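Local coordinates for periplasmic binding protein (Veillonella parvula, PDB 4MO9), which probably captures an iron-siderophore or related metal complex in the periplasm for ABC-transporter import, as a TroA-like, FepB-type solute-binding protein, at residues A[174-179]-A[353-358]. Numbering follows the deposited sequence.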
loop_
_atom_site.group_PDB
_atom_site.type_symbol
_atom_site.label_atom_id
_atom_site.label_comp_id
_atom_site.label_asym_id
_atom_site.label_seq_id
_atom_site.Cartn_x
_atom_site.Cartn_y
_atom_site.Cartn_z
ATOM N N ALA A 174 -18.057 -1.655 6.805
ATOM C CA ALA A 174 -16.912 -2.553 6.710
ATOM C C ALA A 174 -17.249 -3.702 5.756
ATOM O O ALA A 174 -16.422 -4.087 4.938
ATOM C CB ALA A 174 -16.532 -3.086 8.101
ATOM N N ALA A 175 -18.467 -4.247 5.867
ATOM C CA ALA A 175 -18.913 -5.298 4.942
ATOM C C ALA A 175 -18.901 -4.841 3.469
ATOM O O ALA A 175 -18.520 -5.609 2.578
ATOM C CB ALA A 175 -20.305 -5.831 5.345
ATOM N N GLU A 176 -19.308 -3.602 3.207
ATOM C CA GLU A 176 -19.270 -3.080 1.839
ATOM C C GLU A 176 -17.838 -2.998 1.336
ATOM O O GLU A 176 -17.560 -3.312 0.180
ATOM C CB GLU A 176 -19.862 -1.682 1.775
ATOM C CG GLU A 176 -21.297 -1.562 2.242
ATOM C CD GLU A 176 -21.698 -0.108 2.412
ATOM O OE1 GLU A 176 -21.141 0.739 1.670
ATOM O OE2 GLU A 176 -22.549 0.186 3.285
ATOM N N ILE A 177 -16.934 -2.546 2.197
ATOM C CA ILE A 177 -15.541 -2.370 1.795
ATOM C C ILE A 177 -14.900 -3.730 1.531
ATOM O O ILE A 177 -14.165 -3.895 0.551
ATOM C CB ILE A 177 -14.744 -1.580 2.859
ATOM C CG1 ILE A 177 -15.286 -0.145 2.946
ATOM C CG2 ILE A 177 -13.256 -1.566 2.538
ATOM C CD1 ILE A 177 -14.759 0.641 4.175
ATOM N N SER A 178 -15.191 -4.697 2.399
ATOM C CA SER A 178 -14.687 -6.061 2.253
ATOM C C SER A 178 -15.187 -6.715 0.966
ATOM O O SER A 178 -14.435 -7.418 0.275
ATOM C CB SER A 178 -15.120 -6.905 3.455
ATOM O OG SER A 178 -14.532 -8.193 3.381
ATOM N N LYS A 179 -16.452 -6.488 0.633
ATOM C CA LYS A 179 -17.009 -7.073 -0.585
ATOM C C LYS A 179 -16.443 -6.387 -1.818
ATOM O O LYS A 179 -16.174 -7.043 -2.830
ATOM C CB LYS A 179 -18.541 -7.018 -0.570
ATOM C CG LYS A 179 -19.167 -8.001 0.420
ATOM C CD LYS A 179 -20.674 -7.844 0.452
ATOM C CE LYS A 179 -21.301 -8.808 1.460
ATOM N NZ LYS A 179 -22.778 -8.667 1.450
ATOM N N ASP A 353 -14.209 7.486 -4.594
ATOM C CA ASP A 353 -15.564 8.024 -4.780
ATOM C C ASP A 353 -16.558 7.436 -3.773
ATOM O O ASP A 353 -17.358 8.159 -3.177
ATOM C CB ASP A 353 -16.074 7.748 -6.201
ATOM C CG ASP A 353 -15.414 8.628 -7.261
ATOM O OD1 ASP A 353 -14.801 9.665 -6.913
ATOM O OD2 ASP A 353 -15.521 8.276 -8.456
ATOM N N LYS A 354 -16.492 6.121 -3.582
ATOM C CA LYS A 354 -17.438 5.413 -2.718
ATOM C C LYS A 354 -17.212 5.594 -1.218
ATOM O O LYS A 354 -18.184 5.740 -0.467
ATOM C CB LYS A 354 -17.456 3.913 -3.036
ATOM C CG LYS A 354 -18.336 3.521 -4.217
ATOM C CD LYS A 354 -18.202 2.030 -4.552
ATOM C CE LYS A 354 -18.692 1.138 -3.409
ATOM N NZ LYS A 354 -20.171 1.187 -3.219
ATOM N N PHE A 355 -15.951 5.579 -0.777
ATOM C CA PHE A 355 -15.655 5.455 0.662
ATOM C C PHE A 355 -14.865 6.601 1.297
ATOM O O PHE A 355 -15.081 6.925 2.466
ATOM C CB PHE A 355 -14.894 4.158 0.933
ATOM C CG PHE A 355 -15.605 2.929 0.456
ATOM C CD1 PHE A 355 -16.859 2.602 0.954
ATOM C CD2 PHE A 355 -15.013 2.089 -0.481
ATOM C CE1 PHE A 355 -17.521 1.463 0.519
ATOM C CE2 PHE A 355 -15.670 0.941 -0.915
ATOM C CZ PHE A 355 -16.925 0.633 -0.414
ATOM N N LEU A 356 -13.943 7.198 0.543
ATOM C CA LEU A 356 -13.015 8.163 1.133
ATOM C C LEU A 356 -13.552 9.600 1.142
ATOM O O LEU A 356 -14.236 10.032 0.215
ATOM C CB LEU A 356 -11.639 8.084 0.453
ATOM C CG LEU A 356 -10.869 6.790 0.734
ATOM C CD1 LEU A 356 -9.558 6.712 -0.064
ATOM C CD2 LEU A 356 -10.578 6.650 2.223
ATOM N N PRO A 357 -13.252 10.340 2.216
ATOM C CA PRO A 357 -13.634 11.749 2.319
ATOM C C PRO A 357 -12.660 12.664 1.567
ATOM O O PRO A 357 -12.781 13.888 1.669
ATOM C CB PRO A 357 -13.533 12.018 3.817
ATOM C CG PRO A 357 -12.442 11.109 4.284
ATOM C CD PRO A 357 -12.545 9.864 3.423
ATOM N N PHE A 358 -11.714 12.085 0.840
ATOM C CA PHE A 358 -10.734 12.870 0.086
ATOM C C PHE A 358 -11.009 12.713 -1.409
ATOM O O PHE A 358 -11.369 11.618 -1.855
ATOM C CB PHE A 358 -9.310 12.396 0.413
ATOM C CG PHE A 358 -9.055 12.210 1.893
ATOM C CD1 PHE A 358 -9.051 13.300 2.754
ATOM C CD2 PHE A 358 -8.809 10.949 2.415
ATOM C CE1 PHE A 358 -8.820 13.131 4.116
ATOM C CE2 PHE A 358 -8.577 10.767 3.772
ATOM C CZ PHE A 358 -8.583 11.863 4.625
#
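Ile177 and Phe355 bring helix 171-194 against the C-terminal part of helix 344-355, their CA atoms 7.9 Å apart; no hydrogen bond joins the two segments, and the contact is made by packing of side chains, with CZ of the Phe355 ring also meeting the backbone of Ile177 at CA. The phenyl ring of Phe355 carries the contact, its CB directed toward the facing helix. Over the centre of one ring face sits the CG1 methylene of Ile177, 3.6 Å from the ring centroid and only 10° off the normal, a nearly axial CH-pi contact in which CG1 is about equally far from all six ring carbons. The branch owes this position to the first torsion of Ile177 (chi1 -66°), which sets CG1 beside the backbone N. On the opposite face lies CB of Lys354, 3.9 Å above the plane, and the ring is thus sandwiched between aliphatic carbons from both helices. Glu176 approaches the edge of the ring instead, where its extended chain brings OE1 near the ring plane, 3.9 Å from CE1 of Phe355, with the carboxylate turned 42° from the ring. Its OE1 is 5.0 Å from NZ of Lys354, too far for a salt bridge, although the opposite charges may attract weakly. Ala57 of helix 52-59 touches both Ile177 and Phe355, while Phe351 meets Phe355 edge-to-face, extending the apolar packing. Helix 171-194 is the long helix that links the two lobes in the TroA-like fold, and this contact ties its N-terminal part to the chain returning from the second lobe. The chemistry is that of a buried apolar seam with a carboxylate at its exposed margin, whose negative charge, if ionised, would be favourably placed beside the weakly positive ring hydrogens.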